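PDB 3OQQ: putative lipoprotein from Bacteroides ovatus, which is of unknown function but is probably a calcium-binding, secreted or surface-anchored lipoprotein built largely from antiparallel beta-sheet. Local coordinates for residues T126-F131 with V151-L156; L180-V185 with I269-L274. One frame throughout, in Å; residues are numbered along the deposited sequence.

Interaction 1 (T126-F131 with V151-L156); sequences TGVVMF and VFEYDL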
loop_
_atom_site.group_PDB
_atom_site.type_symbol
_atom_site.label_atom_id
_atom_site.label_comp_id
_atom_site.label_asym_id
_atom_site.label_seq_id
_atom_site.Cartn_x
_atom_site.Cartn_y
_atom_site.Cartn_z
ATOM N N THR A 126 -3.489 -3.470 2.355
ATOM C CA THR A 126 -2.998 -2.295 3.089
ATOM C C THR A 126 -1.667 -2.653 3.773
ATOM O O THR A 126 -1.386 -3.825 4.013
ATOM C CB THR A 126 -4.076 -1.748 4.071
ATOM O OG1 THR A 126 -3.602 -0.551 4.690
ATOM C CG2 THR A 126 -4.516 -2.765 5.138
ATOM N N GLY A 127 -0.854 -1.641 4.036
ATOM C CA GLY A 127 0.427 -1.805 4.698
ATOM C C GLY A 127 1.060 -0.463 4.995
ATOM O O GLY A 127 0.466 0.592 4.757
ATOM N N VAL A 128 2.266 -0.501 5.529
ATOM C CA VAL A 128 3.038 0.706 5.810
ATOM C C VAL A 128 4.357 0.564 5.085
ATOM O O VAL A 128 4.978 -0.499 5.124
ATOM C CB VAL A 128 3.209 1.071 7.325
ATOM C CG1 VAL A 128 4.076 0.052 8.081
ATOM C CG2 VAL A 128 3.759 2.502 7.473
ATOM N N VAL A 129 4.752 1.620 4.389
ATOM C CA VAL A 129 5.994 1.623 3.639
ATOM C C VAL A 129 6.986 2.448 4.417
ATOM O O VAL A 129 6.677 3.566 4.845
ATOM C CB VAL A 129 5.818 2.123 2.190
ATOM C CG1 VAL A 129 7.158 2.176 1.477
ATOM C CG2 VAL A 129 4.854 1.231 1.422
HETATM N N MSE A 130 8.183 1.889 4.603
HETATM C CA MSE A 130 9.249 2.558 5.335
HETATM C C MSE A 130 10.473 2.617 4.496
HETATM O O MSE A 130 11.004 1.581 4.137
HETATM C CB MSE A 130 9.526 1.844 6.665
HETATM C CG MSE A 130 8.352 1.923 7.601
HETATM SE SE MSE A 130 8.863 1.345 9.368
HETATM C CE MSE A 130 7.088 1.272 10.103
ATOM N N PHE A 131 10.959 3.839 4.228
ATOM C CA PHE A 131 12.127 4.039 3.378
ATOM C C PHE A 131 13.276 4.695 4.077
ATOM O O PHE A 131 13.076 5.513 4.967
ATOM C CB PHE A 131 11.754 4.937 2.187
ATOM C CG PHE A 131 11.352 4.186 0.967
ATOM C CD1 PHE A 131 12.311 3.573 0.157
ATOM C CD2 PHE A 131 10.015 4.108 0.589
ATOM C CE1 PHE A 131 11.931 2.890 -0.998
ATOM C CE2 PHE A 131 9.638 3.390 -0.552
ATOM C CZ PHE A 131 10.596 2.798 -1.339
ATOM N N VAL A 151 7.808 7.562 5.940
ATOM C CA VAL A 151 6.945 6.501 6.479
ATOM C C VAL A 151 5.564 6.840 5.993
ATOM O O VAL A 151 5.072 7.940 6.258
ATOM C CB VAL A 151 7.025 6.324 8.015
ATOM C CG1 VAL A 151 6.145 5.178 8.505
ATOM C CG2 VAL A 151 8.462 6.132 8.488
ATOM N N PHE A 152 4.978 5.951 5.201
ATOM C CA PHE A 152 3.622 6.197 4.740
ATOM C C PHE A 152 2.805 4.963 4.725
ATOM O O PHE A 152 3.292 3.909 4.361
ATOM C CB PHE A 152 3.583 6.862 3.362
ATOM C CG PHE A 152 4.145 6.106 2.183
ATOM C CD1 PHE A 152 5.488 6.235 1.829
ATOM C CD2 PHE A 152 3.307 5.379 1.341
ATOM C CE1 PHE A 152 5.986 5.622 0.687
ATOM C CE2 PHE A 152 3.814 4.748 0.206
ATOM C CZ PHE A 152 5.150 4.899 -0.124
ATOM N N GLU A 153 1.544 5.104 5.082
ATOM C CA GLU A 153 0.570 4.013 5.027
ATOM C C GLU A 153 -0.124 4.016 3.707
ATOM O O GLU A 153 -0.379 5.073 3.130
ATOM C CB GLU A 153 -0.488 4.149 6.134
ATOM C CG GLU A 153 0.086 4.454 7.500
ATOM C CD GLU A 153 -0.905 4.452 8.648
ATOM O OE1 GLU A 153 -2.120 4.609 8.386
ATOM O OE2 GLU A 153 -0.460 4.274 9.807
ATOM N N TYR A 154 -0.490 2.851 3.234
ATOM C CA TYR A 154 -1.234 2.819 1.986
ATOM C C TYR A 154 -2.409 1.924 2.140
ATOM O O TYR A 154 -2.399 1.012 2.967
ATOM C CB TYR A 154 -0.371 2.363 0.794
ATOM C CG TYR A 154 -0.069 0.882 0.794
ATOM C CD1 TYR A 154 -0.929 -0.027 0.176
ATOM C CD2 TYR A 154 1.067 0.382 1.425
ATOM C CE1 TYR A 154 -0.645 -1.386 0.145
ATOM C CE2 TYR A 154 1.372 -0.980 1.383
ATOM C CZ TYR A 154 0.491 -1.861 0.777
ATOM O OH TYR A 154 0.754 -3.206 0.746
ATOM N N ASP A 155 -3.387 2.116 1.264
ATOM C CA ASP A 155 -4.584 1.286 1.222
ATOM C C ASP A 155 -5.025 1.180 -0.200
ATOM O O ASP A 155 -5.261 2.196 -0.846
ATOM C CB ASP A 155 -5.705 1.891 2.084
ATOM C CG ASP A 155 -6.814 0.898 2.349
ATOM O OD1 ASP A 155 -7.592 0.605 1.405
ATOM O OD2 ASP A 155 -6.899 0.401 3.487
ATOM N N LEU A 156 -5.146 -0.047 -0.679
ATOM C CA LEU A 156 -5.597 -0.339 -2.040
ATOM C C LEU A 156 -6.851 -1.205 -1.994
ATOM O O LEU A 156 -6.877 -2.200 -1.280
ATOM C CB LEU A 156 -4.488 -1.050 -2.845
ATOM C CG LEU A 156 -3.435 -0.163 -3.481
ATOM C CD1 LEU A 156 -2.118 -0.911 -3.662
ATOM C CD2 LEU A 156 -3.920 0.380 -4.815
HETATM O O HOH W 1 -5.608 0.604 6.280
#
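The Tyr154 ring lies flat against the backbone of Thr126 and Gly127. Over one face sits Gly127 N, 3.5 Å above the ring plane, with Thr126 C beside it, both toward the rim. The lack of a side chain at Gly127 makes this possible: a CB there would clash with Tyr154 CE2. Phe152 takes Val129 CB over one face, a CH-pi contact 3.8 Å from the ring centroid and 14° off the normal. Both aromatic CG atoms stand between backbone N and carbonyl carbon (chi1 74° for Tyr154), which brings the rings over the partner strand. Phe152 CE1 also meets the Phe131 ring at its edge, 4.3 Å from CD2. Tyr154 OH is hydrogen-bonded to Asn125 OD1. A smaller residue such as alanine at Tyr154 would probably uncover the Thr126-Gly127 backbone and leave Asn125 OD1 without its hydroxyl partner.

Beneath the rings the strands form antiparallel pairs. Gly127 with Tyr154 and Val129 with Phe152 are the hydrogen-bonded ones. Val129 N to Phe152 O is short and almost straight, 2.7 Å. Tyr154 O accepts twice, from Gly127 N and, at 2.6 Å, from Thr126 OG1. A water donates to both Thr126 OG1 and Asp155 OD2, and His124 NE2 also bonds Asp155 OD2. On that face, away from the rings, Val128 CG2 packs on Val151 CG1 at 3.7 Å.

Each strand has a further antiparallel neighbour: 122-131 pairs with 385-388, and 150-161 with 173-184. Strand 333-339 covers the aromatic face, where Phe335 meets Tyr154 and Val129.

Interaction 2 (L180-V185 with I269-L274); sequences LDVRAV and ITLDGL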
loop_
_atom_site.group_PDB
_atom_site.type_symbol
_atom_site.label_atom_id
_atom_site.label_comp_id
_atom_site.label_asym_id
_atom_site.label_seq_id
_atom_site.Cartn_x
_atom_site.Cartn_y
_atom_site.Cartn_z
ATOM N N LEU A 180 -2.741 7.098 0.089
ATOM C CA LEU A 180 -1.351 7.217 0.532
ATOM C C LEU A 180 -1.350 8.247 1.637
ATOM O O LEU A 180 -1.732 9.413 1.392
ATOM C CB LEU A 180 -0.413 7.639 -0.620
ATOM C CG LEU A 180 -0.313 6.737 -1.855
ATOM C CD1 LEU A 180 0.448 7.434 -2.952
ATOM C CD2 LEU A 180 0.336 5.394 -1.522
ATOM N N ASP A 181 -1.037 7.809 2.869
ATOM C CA ASP A 181 -1.076 8.677 4.055
ATOM C C ASP A 181 0.291 8.856 4.643
ATOM O O ASP A 181 0.887 7.865 5.054
ATOM C CB ASP A 181 -2.026 8.087 5.128
ATOM C CG ASP A 181 -3.447 7.923 4.647
ATOM O OD1 ASP A 181 -3.848 8.655 3.691
ATOM O OD2 ASP A 181 -4.149 7.043 5.176
ATOM N N VAL A 182 0.775 10.114 4.725
ATOM C CA VAL A 182 2.097 10.427 5.284
ATOM C C VAL A 182 2.068 10.300 6.805
ATOM O O VAL A 182 1.446 11.110 7.494
ATOM C CB VAL A 182 2.642 11.818 4.871
ATOM C CG1 VAL A 182 4.088 11.993 5.354
ATOM C CG2 VAL A 182 2.550 12.026 3.371
ATOM N N ARG A 183 2.820 9.345 7.329
ATOM C CA ARG A 183 2.890 9.160 8.759
ATOM C C ARG A 183 4.091 9.926 9.331
ATOM O O ARG A 183 3.963 10.544 10.377
ATOM C CB ARG A 183 2.899 7.646 9.074
ATOM C CG ARG A 183 3.807 7.205 10.164
ATOM C CD ARG A 183 3.127 6.350 11.192
ATOM N NE ARG A 183 2.498 5.101 10.739
ATOM C CZ ARG A 183 3.040 3.890 10.865
ATOM N NH1 ARG A 183 4.283 3.751 11.340
ATOM N NH2 ARG A 183 2.342 2.805 10.528
ATOM N N ALA A 184 5.245 9.904 8.658
ATOM C CA ALA A 184 6.438 10.597 9.156
ATOM C C ALA A 184 7.436 10.845 8.039
ATOM O O ALA A 184 7.465 10.087 7.064
ATOM C CB ALA A 184 7.113 9.761 10.257
ATOM N N VAL A 185 8.334 11.840 8.255
ATOM C CA VAL A 185 9.443 12.154 7.357
ATOM C C VAL A 185 10.683 12.354 8.249
ATOM O O VAL A 185 10.912 13.443 8.760
ATOM C CB VAL A 185 9.181 13.334 6.380
ATOM C CG1 VAL A 185 10.340 13.505 5.401
ATOM C CG2 VAL A 185 7.869 13.150 5.616
ATOM N N ILE A 269 1.970 7.542 -9.722
ATOM C CA ILE A 269 1.354 8.432 -8.748
ATOM C C ILE A 269 2.420 9.026 -7.836
ATOM O O ILE A 269 3.176 8.282 -7.213
ATOM C CB ILE A 269 0.262 7.649 -7.929
ATOM C CG1 ILE A 269 -0.834 7.116 -8.890
ATOM C CG2 ILE A 269 -0.370 8.542 -6.813
ATOM C CD1 ILE A 269 -1.835 6.168 -8.306
ATOM N N THR A 270 2.463 10.369 -7.732
ATOM C CA THR A 270 3.424 11.008 -6.823
ATOM C C THR A 270 2.743 12.036 -5.912
ATOM O O THR A 270 1.884 12.797 -6.357
ATOM C CB THR A 270 4.583 11.668 -7.564
ATOM O OG1 THR A 270 4.056 12.631 -8.460
ATOM C CG2 THR A 270 5.472 10.668 -8.311
ATOM N N LEU A 271 3.165 12.053 -4.643
ATOM C CA LEU A 271 2.774 13.009 -3.633
ATOM C C LEU A 271 4.009 13.811 -3.272
ATOM O O LEU A 271 4.928 13.292 -2.630
ATOM C CB LEU A 271 2.174 12.314 -2.403
ATOM C CG LEU A 271 1.798 13.261 -1.236
ATOM C CD1 LEU A 271 0.747 14.324 -1.673
ATOM C CD2 LEU A 271 1.308 12.477 -0.061
ATOM N N ASP A 272 4.054 15.057 -3.754
ATOM C CA ASP A 272 5.169 15.993 -3.551
ATOM C C ASP A 272 4.785 16.946 -2.412
ATOM O O ASP A 272 3.595 17.036 -2.086
ATOM C CB ASP A 272 5.406 16.714 -4.880
ATOM C CG ASP A 272 6.678 17.529 -5.072
ATOM O OD1 ASP A 272 7.448 17.702 -4.082
ATOM O OD2 ASP A 272 6.887 18.011 -6.181
ATOM N N GLY A 273 5.772 17.575 -1.762
ATOM C CA GLY A 273 5.499 18.489 -0.642
ATOM C C GLY A 273 5.916 18.022 0.738
ATOM O O GLY A 273 5.687 18.726 1.745
ATOM N N LEU A 274 6.533 16.813 0.801
ATOM C CA LEU A 274 6.999 16.199 2.039
ATOM C C LEU A 274 7.943 17.104 2.826
ATOM O O LEU A 274 7.920 17.071 4.050
ATOM C CB LEU A 274 7.712 14.849 1.769
ATOM C CG LEU A 274 6.939 13.738 1.087
ATOM C CD1 LEU A 274 7.781 12.405 1.135
ATOM C CD2 LEU A 274 5.536 13.572 1.716
#
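Val182 CG2 touches two leucines at once, Leu271 CD2 at 3.7 Å and Leu274 CD2 also at 3.7 Å. The contact is a sheet-on-sheet packing, as in a beta-sandwich. Strand 173-184 belongs to one antiparallel sheet and strand 266-272 to another. No hydrogen bond joins the two segments. They run in roughly the same direction, 29° apart end to end, and meet through side chains alone. At one end Leu180 CD1 reaches Ile269 CG2 at 4.1 Å. At the other Val185 CG2 rests against Leu274 CB at 4.2 Å. Leu180, Val182 and Val185 all point toward the other segment, as do Ile269, Leu271 and Leu274, and all six are buried.

Val182 CG2 stands anti to the carbonyl carbon, while CG1 is anti to the backbone N (chi1 -173°). This turns the CG2 branch to the leucine methyls. Around these residues the apolar layer goes on. Leu193 and Leu277 also touch Val182, and Phe152 and Tyr154 touch Leu180. Ile269 is packed against Leu257, Val259 and Leu197.

The next shell fixes the backbones. Leu180 and Val182 bond to Ala301 and Leu299 of strand 298-307. On the other edge, Arg183 and Ala184 both face Val151, a classic beta bulge. Its extra residue probably explains why Val182 and Val185, three apart, both point toward the other segment. Asp181 points away and forms a salt bridge with Arg300. Arg183 NE forms one with Glu153 OE2. Strand 266-272 ends in a turn, where Gly273 has positive phi (110°); a CB at these backbone angles would be jammed against Asp272 O. There Gly273 N gives a weak hydrogen bond, 2.9 Å long, to Asp272 OD1.

Both contacts are mainly core, but interaction 1 has a partly exposed, watered end at Thr126 and Asp155, whereas every touching residue of interaction 2 is buried. Interaction 1 joins neighbouring strands within a sheet, so backbone hydrogen bonds carry it and rings cover one face. Interaction 2 packs one sheet on another and is held by aliphatic side chains alone, with no hydrogen bond. Strands 150-161 and 173-184 connect them. They are consecutive in the chain and adjacent in the sheet, with probable hydrogen bonds from Val151 N to Ala184 O and from Asp181 N to Glu153 O, both 2.8 Å. Val128 CG2 also packs on Arg183 NH2. The side chains of Val151 and Val185 each lie about 8 Å from a bound calcium ion.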